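Local coordinates for protein Bug27 (Bordetella pertussis, PDB 2QPQ) that probably binds a small solute in the periplasm, as a Bug-family solute-binding protein with a Venus flytrap architecture, at residues K8-T22 against R61-S74. Numbering follows the deposited sequence.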
loop_
_atom_site.group_PDB
_atom_site.type_symbol
_atom_site.label_atom_id
_atom_site.label_comp_id
_atom_site.label_asym_id
_atom_site.label_seq_id
_atom_site.Cartn_x
_atom_site.Cartn_y
_atom_site.Cartn_z
ATOM N N LYS A 8 0.137 -8.846 28.850
ATOM C CA LYS A 8 -1.097 -9.434 28.382
ATOM C C LYS A 8 -0.906 -9.485 26.856
ATOM O O LYS A 8 0.125 -8.995 26.341
ATOM C CB LYS A 8 -2.315 -8.573 28.788
ATOM C CG LYS A 8 -2.322 -7.181 28.171
ATOM C CD LYS A 8 -3.406 -6.289 28.749
ATOM C CE LYS A 8 -3.536 -5.029 27.920
ATOM N NZ LYS A 8 -4.329 -3.978 28.631
ATOM N N PRO A 9 -1.862 -10.115 26.129
ATOM C CA PRO A 9 -1.756 -10.150 24.670
ATOM C C PRO A 9 -1.636 -8.736 24.091
ATOM O O PRO A 9 -2.144 -7.791 24.684
ATOM C CB PRO A 9 -3.084 -10.767 24.235
ATOM C CG PRO A 9 -3.522 -11.614 25.409
ATOM C CD PRO A 9 -3.046 -10.851 26.623
ATOM N N LEU A 10 -0.933 -8.612 22.972
ATOM C CA LEU A 10 -1.064 -7.444 22.107
ATOM C C LEU A 10 -2.316 -7.629 21.247
ATOM O O LEU A 10 -2.792 -8.743 21.024
ATOM C CB LEU A 10 0.179 -7.246 21.227
ATOM C CG LEU A 10 1.490 -6.634 21.725
ATOM C CD1 LEU A 10 1.862 -6.903 23.156
ATOM C CD2 LEU A 10 2.603 -7.053 20.760
ATOM N N ASP A 11 -2.875 -6.518 20.803
ATOM C CA ASP A 11 -4.054 -6.535 19.955
ATOM C C ASP A 11 -3.644 -5.742 18.721
ATOM O O ASP A 11 -3.403 -4.558 18.807
ATOM C CB ASP A 11 -5.192 -5.844 20.693
ATOM C CG ASP A 11 -6.507 -5.874 19.920
ATOM O OD1 ASP A 11 -6.647 -6.713 18.975
ATOM O OD2 ASP A 11 -7.410 -5.080 20.279
ATOM N N ILE A 12 -3.485 -6.421 17.593
ATOM C CA ILE A 12 -3.001 -5.786 16.378
ATOM C C ILE A 12 -4.236 -5.662 15.496
ATOM O O ILE A 12 -4.847 -6.676 15.126
ATOM C CB ILE A 12 -1.910 -6.640 15.685
ATOM C CG1 ILE A 12 -0.650 -6.748 16.563
ATOM C CG2 ILE A 12 -1.539 -6.092 14.297
ATOM C CD1 ILE A 12 0.367 -7.750 15.984
ATOM N N ILE A 13 -4.604 -4.427 15.181
ATOM C CA ILE A 13 -5.847 -4.179 14.436
ATOM C C ILE A 13 -5.457 -3.913 13.008
ATOM O O ILE A 13 -4.689 -2.984 12.721
ATOM C CB ILE A 13 -6.662 -2.978 15.020
ATOM C CG1 ILE A 13 -7.015 -3.152 16.529
ATOM C CG2 ILE A 13 -7.905 -2.720 14.143
ATOM C CD1 ILE A 13 -7.743 -4.425 16.858
ATOM N N VAL A 14 -5.912 -4.779 12.105
ATOM C CA VAL A 14 -5.549 -4.652 10.698
ATOM C C VAL A 14 -6.614 -3.839 9.945
ATOM O O VAL A 14 -7.788 -4.133 10.066
ATOM C CB VAL A 14 -5.365 -6.037 10.027
ATOM C CG1 VAL A 14 -4.715 -5.856 8.678
ATOM C CG2 VAL A 14 -4.521 -6.962 10.905
ATOM N N THR A 15 -6.169 -2.861 9.156
ATOM C CA THR A 15 -7.047 -1.873 8.504
ATOM C C THR A 15 -7.592 -2.408 7.197
ATOM O O THR A 15 -8.430 -1.781 6.576
ATOM C CB THR A 15 -6.268 -0.576 8.162
ATOM O OG1 THR A 15 -5.036 -0.919 7.496
ATOM C CG2 THR A 15 -6.002 0.260 9.430
ATOM N N PHE A 16 -7.120 -3.574 6.782
ATOM C CA PHE A 16 -7.575 -4.187 5.519
ATOM C C PHE A 16 -7.968 -5.631 5.732
ATOM O O PHE A 16 -7.563 -6.256 6.723
ATOM C CB PHE A 16 -6.530 -3.969 4.396
ATOM C CG PHE A 16 -6.645 -2.605 3.765
ATOM C CD1 PHE A 16 -6.120 -1.476 4.413
ATOM C CD2 PHE A 16 -7.384 -2.419 2.603
ATOM C CE1 PHE A 16 -6.293 -0.194 3.885
ATOM C CE2 PHE A 16 -7.563 -1.149 2.068
ATOM C CZ PHE A 16 -7.015 -0.035 2.710
ATOM N N PRO A 17 -8.788 -6.174 4.815
ATOM C CA PRO A 17 -9.257 -7.508 5.092
ATOM C C PRO A 17 -8.255 -8.629 4.752
ATOM O O PRO A 17 -7.259 -8.386 4.065
ATOM C CB PRO A 17 -10.546 -7.602 4.242
ATOM C CG PRO A 17 -10.428 -6.641 3.192
ATOM C CD PRO A 17 -9.353 -5.625 3.559
ATOM N N PRO A 18 -8.525 -9.864 5.223
ATOM C CA PRO A 18 -7.687 -10.984 4.764
ATOM C C PRO A 18 -7.600 -11.086 3.249
ATOM O O PRO A 18 -8.555 -10.731 2.544
ATOM C CB PRO A 18 -8.403 -12.196 5.331
ATOM C CG PRO A 18 -9.013 -11.650 6.596
ATOM C CD PRO A 18 -9.569 -10.324 6.158
ATOM N N GLY A 19 -6.441 -11.517 2.762
ATOM C CA GLY A 19 -6.235 -11.756 1.329
ATOM C C GLY A 19 -5.280 -10.759 0.735
ATOM O O GLY A 19 -4.782 -10.955 -0.369
ATOM N N GLY A 20 -5.010 -9.675 1.469
ATOM C CA GLY A 20 -4.070 -8.671 0.993
ATOM C C GLY A 20 -2.749 -8.674 1.767
ATOM O O GLY A 20 -2.596 -9.387 2.777
ATOM N N GLY A 21 -1.795 -7.873 1.306
ATOM C CA GLY A 21 -0.456 -7.848 1.921
ATOM C C GLY A 21 -0.462 -7.317 3.358
ATOM O O GLY A 21 0.316 -7.759 4.184
ATOM N N THR A 22 -1.322 -6.339 3.649
ATOM C CA THR A 22 -1.359 -5.747 4.983
ATOM C C THR A 22 -1.731 -6.805 6.041
ATOM O O THR A 22 -1.063 -6.937 7.077
ATOM C CB THR A 22 -2.337 -4.547 5.019
ATOM O OG1 THR A 22 -1.949 -3.622 4.007
ATOM C CG2 THR A 22 -2.267 -3.839 6.365
ATOM N N ARG A 61 -7.557 3.759 22.162
ATOM C CA ARG A 61 -6.938 2.848 23.131
ATOM C C ARG A 61 -5.828 3.531 23.933
ATOM O O ARG A 61 -5.295 4.576 23.503
ATOM C CB ARG A 61 -6.330 1.621 22.418
ATOM C CG ARG A 61 -7.349 0.685 21.772
ATOM C CD ARG A 61 -8.070 -0.233 22.804
ATOM N NE ARG A 61 -8.989 -1.141 22.095
ATOM C CZ ARG A 61 -8.645 -2.307 21.525
ATOM N NH1 ARG A 61 -7.403 -2.777 21.599
ATOM N NH2 ARG A 61 -9.586 -3.042 20.912
ATOM N N ALA A 62 -5.495 2.926 25.085
ATOM C CA ALA A 62 -4.439 3.401 25.953
ATOM C C ALA A 62 -3.123 3.437 25.170
ATOM O O ALA A 62 -2.879 2.588 24.316
ATOM C CB ALA A 62 -4.291 2.491 27.199
ATOM N N PRO A 63 -2.283 4.437 25.446
ATOM C CA PRO A 63 -0.968 4.544 24.789
ATOM C C PRO A 63 0.109 3.718 25.498
ATOM O O PRO A 63 1.146 4.261 25.948
ATOM C CB PRO A 63 -0.669 6.033 24.893
ATOM C CG PRO A 63 -1.308 6.407 26.283
ATOM C CD PRO A 63 -2.548 5.561 26.399
ATOM N N ASP A 64 -0.149 2.420 25.638
ATOM C CA ASP A 64 0.683 1.552 26.500
ATOM C C ASP A 64 1.418 0.483 25.699
ATOM O O ASP A 64 2.213 -0.319 26.241
ATOM C CB ASP A 64 -0.154 0.924 27.607
ATOM C CG ASP A 64 -1.383 0.198 27.084
ATOM O OD1 ASP A 64 -1.560 0.004 25.856
ATOM O OD2 ASP A 64 -2.192 -0.203 27.927
ATOM N N GLY A 65 1.207 0.510 24.385
ATOM C CA GLY A 65 1.845 -0.480 23.550
ATOM C C GLY A 65 1.090 -1.776 23.286
ATOM O O GLY A 65 1.562 -2.617 22.523
ATOM N N TYR A 66 -0.080 -1.940 23.888
ATOM C CA TYR A 66 -0.818 -3.196 23.761
ATOM C C TYR A 66 -1.831 -3.172 22.615
ATOM O O TYR A 66 -2.456 -4.174 22.318
ATOM C CB TYR A 66 -1.514 -3.544 25.085
ATOM C CG TYR A 66 -0.510 -3.969 26.112
ATOM C CD1 TYR A 66 0.035 -5.244 26.078
ATOM C CD2 TYR A 66 -0.084 -3.083 27.096
ATOM C CE1 TYR A 66 0.993 -5.635 27.013
ATOM C CE2 TYR A 66 0.836 -3.456 28.038
ATOM C CZ TYR A 66 1.388 -4.734 27.986
ATOM O OH TYR A 66 2.317 -5.091 28.944
ATOM N N SER A 67 -2.001 -2.005 22.012
ATOM C CA SER A 67 -2.942 -1.812 20.914
ATOM C C SER A 67 -2.167 -1.194 19.768
ATOM O O SER A 67 -1.605 -0.090 19.886
ATOM C CB SER A 67 -4.107 -0.890 21.297
ATOM O OG SER A 67 -4.815 -1.410 22.427
ATOM N N LEU A 68 -2.163 -1.893 18.642
ATOM C CA LEU A 68 -1.410 -1.436 17.479
ATOM C C LEU A 68 -2.323 -1.455 16.260
ATOM O O LEU A 68 -3.323 -2.178 16.233
ATOM C CB LEU A 68 -0.199 -2.341 17.222
ATOM C CG LEU A 68 0.910 -2.403 18.273
ATOM C CD1 LEU A 68 0.569 -3.529 19.229
ATOM C CD2 LEU A 68 2.242 -2.726 17.557
ATOM N N LEU A 69 -1.983 -0.640 15.274
ATOM C CA LEU A 69 -2.748 -0.537 14.047
ATOM C C LEU A 69 -1.842 -0.942 12.905
ATOM O O LEU A 69 -0.790 -0.346 12.721
ATOM C CB LEU A 69 -3.231 0.910 13.841
ATOM C CG LEU A 69 -4.204 1.025 12.659
ATOM C CD1 LEU A 69 -5.584 0.382 12.991
ATOM C CD2 LEU A 69 -4.343 2.521 12.293
ATOM N N MET A 70 -2.216 -1.992 12.181
ATOM C CA MET A 70 -1.457 -2.374 10.982
ATOM C C MET A 70 -1.981 -1.575 9.790
ATOM O O MET A 70 -3.154 -1.676 9.463
ATOM C CB MET A 70 -1.575 -3.879 10.674
ATOM C CG MET A 70 -0.654 -4.220 9.472
ATOM S SD MET A 70 1.032 -4.627 10.060
ATOM C CE MET A 70 1.947 -4.535 8.543
ATOM N N VAL A 71 -1.113 -0.785 9.179
ATOM C CA VAL A 71 -1.480 0.164 8.118
ATOM C C VAL A 71 -0.714 -0.088 6.826
ATOM O O VAL A 71 0.395 -0.654 6.810
ATOM C CB VAL A 71 -1.276 1.688 8.566
ATOM C CG1 VAL A 71 -2.219 2.037 9.733
ATOM C CG2 VAL A 71 0.240 2.012 8.989
ATOM N N ASN A 72 -1.281 0.411 5.742
ATOM C CA ASN A 72 -0.485 0.653 4.565
ATOM C C ASN A 72 -0.675 2.112 4.138
ATOM O O ASN A 72 -1.349 2.882 4.829
ATOM C CB ASN A 72 -0.825 -0.343 3.449
ATOM C CG ASN A 72 -2.282 -0.281 3.031
ATOM O OD1 ASN A 72 -3.036 -1.236 3.225
ATOM N ND2 ASN A 72 -2.675 0.812 2.448
ATOM N N SER A 73 -0.060 2.494 3.029
ATOM C CA SER A 73 -0.156 3.864 2.489
ATOM C C SER A 73 -1.567 4.454 2.424
ATOM O O SER A 73 -1.723 5.663 2.572
ATOM C CB SER A 73 0.521 3.933 1.119
ATOM O OG SER A 73 1.902 3.779 1.302
ATOM N N SER A 74 -2.577 3.604 2.238
ATOM C CA SER A 74 -3.983 4.008 2.319
ATOM C C SER A 74 -4.243 4.907 3.522
ATOM O O SER A 74 -4.989 5.869 3.428
ATOM C CB SER A 74 -4.902 2.779 2.420
ATOM O OG SER A 74 -4.887 1.973 1.226
HETATM O O HOH W 1 -4.430 -1.561 27.467
HETATM O O HOH W 2 -3.945 1.290 6.144
#
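D11 to V14 pair in parallel with S67 to M70, the short strand axes crossing at -28° and the hydrogen bonds alternating from D11 N to Y66 O, D11 O to L68 N, I13 N to L68 O and I13 O to M70 N. Where strand 10-14 ends, T15 N prolongs the ladder with a long bond to M70 O (3.3 Å), and T15 OG1 adds a second to M70 O, in its carbonyl plane on a lone pair (2.8 Å). Water 2 donates to the same hydroxyl and accepts from N72 N, while T15 CG2 rests 3.6 Å from L69 CD1. On the face that carries D11, I13, S67 and L69, D11 carries its carboxylate across toward R61, CG anti to the backbone N (chi1 -177°). D11 OD2 is met on its anti side by R61 NH1 at 2.7 Å, a salt bridge, with a weak second bond from NH2; the carboxylate and guanidinium planes are nearly coplanar, and NH1 also donates to S67 OG, which fixes the guanidinium's rotation. Such parallel pairing, with strand 10-14 between 41-45 and 67-72, belongs to the alpha/beta core of one lobe of a periplasmic-binding-protein (Venus flytrap) fold. On the opposite face M70, its CG anti to the backbone N (chi1 -175°), brings that carbon 3.5 Å from T22 CG2 at the first turn of helix 21-35; T22 OG1 and G21 N hold a citrate, probably from the crystallisation liquor, in what may be the ligand pocket. At the other end, K8 lays CG over the Y66 ring, 4.1 Å from its centroid, in a CH-pi contact, and water 1 bridges K8 NZ to D64 OD2.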